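Local coordinates for BF1531-like N-terminal domain-containing protein (PDB 3SLR) that binds magnesium through its phosphatase-like domain and probably acts as a hydrolase on ester bonds, although its biological role remains unknown, at residues F186-S189 and V190-T194. Residues are numbered along the deposited sequence; the frame is centred on the assembly and turned at random.
Sequences FDSS and VYVNT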
loop_
_atom_site.group_PDB
_atom_site.type_symbol
_atom_site.label_atom_id
_atom_site.label_comp_id
_atom_site.label_asym_id
_atom_site.label_seq_id
_atom_site.Cartn_x
_atom_site.Cartn_y
_atom_site.Cartn_z
ATOM N N PHE A 186 0.045 16.609 6.372
ATOM C CA PHE A 186 -0.393 17.947 5.970
ATOM C C PHE A 186 0.556 18.995 6.545
ATOM O O PHE A 186 0.927 18.934 7.717
ATOM C CB PHE A 186 -1.838 18.166 6.460
ATOM C CG PHE A 186 -2.346 19.575 6.305
ATOM C CD1 PHE A 186 -2.550 20.126 5.046
ATOM C CD2 PHE A 186 -2.657 20.333 7.422
ATOM C CE1 PHE A 186 -3.032 21.418 4.902
ATOM C CE2 PHE A 186 -3.146 21.620 7.287
ATOM C CZ PHE A 186 -3.324 22.169 6.030
ATOM N N ASP A 187 0.949 19.956 5.714
ATOM C CA ASP A 187 1.863 21.014 6.126
ATOM C C ASP A 187 1.121 22.334 5.925
ATOM O O ASP A 187 1.023 22.848 4.808
ATOM C CB ASP A 187 3.134 20.941 5.267
ATOM C CG ASP A 187 4.227 21.910 5.714
ATOM O OD1 ASP A 187 3.908 22.965 6.300
ATOM O OD2 ASP A 187 5.415 21.620 5.438
ATOM N N SER A 188 0.560 22.867 7.003
ATOM C CA SER A 188 -0.267 24.057 6.900
ATOM C C SER A 188 0.438 25.224 6.212
ATOM O O SER A 188 -0.133 25.884 5.351
ATOM C CB SER A 188 -0.746 24.496 8.282
ATOM O OG SER A 188 -1.524 25.664 8.152
ATOM N N SER A 189 1.681 25.479 6.599
ATOM C CA SER A 189 2.398 26.646 6.110
ATOM C C SER A 189 2.590 26.580 4.594
ATOM O O SER A 189 2.410 27.569 3.890
ATOM C CB SER A 189 3.752 26.753 6.812
ATOM O OG SER A 189 4.369 27.991 6.516
ATOM N N VAL A 190 2.966 25.407 4.102
ATOM C CA VAL A 190 3.109 25.191 2.671
ATOM C C VAL A 190 1.761 25.329 1.959
ATOM O O VAL A 190 1.662 26.003 0.931
ATOM C CB VAL A 190 3.715 23.808 2.381
ATOM C CG1 VAL A 190 3.561 23.457 0.913
ATOM C CG2 VAL A 190 5.179 23.781 2.800
ATOM N N TYR A 191 0.720 24.705 2.510
ATOM C CA TYR A 191 -0.608 24.780 1.899
ATOM C C TYR A 191 -1.105 26.221 1.785
ATOM O O TYR A 191 -1.650 26.628 0.757
ATOM C CB TYR A 191 -1.628 23.935 2.673
ATOM C CG TYR A 191 -3.054 24.266 2.303
ATOM C CD1 TYR A 191 -3.589 23.849 1.091
ATOM C CD2 TYR A 191 -3.864 25.006 3.164
ATOM C CE1 TYR A 191 -4.898 24.158 0.740
ATOM C CE2 TYR A 191 -5.174 25.326 2.823
ATOM C CZ TYR A 191 -5.687 24.895 1.617
ATOM O OH TYR A 191 -6.983 25.206 1.283
ATOM N N VAL A 192 -0.921 26.996 2.841
ATOM C CA VAL A 192 -1.367 28.380 2.822
ATOM C C VAL A 192 -0.733 29.138 1.651
ATOM O O VAL A 192 -1.399 29.915 0.955
ATOM C CB VAL A 192 -1.073 29.055 4.181
ATOM C CG1 VAL A 192 -1.144 30.563 4.070
ATOM C CG2 VAL A 192 -2.047 28.536 5.235
ATOM N N ASN A 193 0.542 28.869 1.398
ATOM C CA ASN A 193 1.284 29.642 0.406
ATOM C C ASN A 193 1.357 29.031 -0.995
ATOM O O ASN A 193 1.784 29.699 -1.943
ATOM C CB ASN A 193 2.691 29.919 0.930
ATOM C CG ASN A 193 2.677 30.781 2.172
ATOM O OD1 ASN A 193 3.246 30.420 3.204
ATOM N ND2 ASN A 193 2.004 31.924 2.085
ATOM N N THR A 194 0.941 27.776 -1.137
ATOM C CA THR A 194 1.125 27.084 -2.411
ATOM C C THR A 194 -0.065 26.247 -2.872
ATOM O O THR A 194 -0.092 25.796 -4.021
ATOM C CB THR A 194 2.343 26.156 -2.378
ATOM O OG1 THR A 194 2.072 25.031 -1.530
ATOM C CG2 THR A 194 3.582 26.898 -1.886
#
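Phe186, the first residue to leave the preceding helix, brings CE1 of its ring to 3.6 Å from CB of Tyr191. With CG of Phe186 anti to the backbone N (chi1 171°), its ring lies obliquely to that of Tyr191, the planes inclined at 54°, and Ser188 N sits over one Phe186 face near the rim. Asp187 N-caps the short helix 188-194. Its OD1 accepts a straight but weak hydrogen bond, 3.4 Å long, from Val190 N, while OD2 rests 3.4 Å from Val190 CG2, so the carboxylate lies against the first turn. The carbonyl of the same residue starts the helical ladder, with Tyr191 N 3.0 Å from Asp187 O. Ser188 O then receives Val192 N at 2.9 Å and also touches Val192 CG2. From Ser189 O to Asn193 N the bond is weak; one residue further along, Thr194 OG1 donates to Val190 O at 2.7 Å, from above the carbonyl plane. This surface helix follows helix 182-185 in the FkbH N-terminal domain, remote from the magnesium site. His87 of helix 86-94 meets both aromatic rings, its neighbour Lys88 bonds Tyr191 OH, and Ile197, in the loop before helix 203-217, touches both Phe186 and Tyr191.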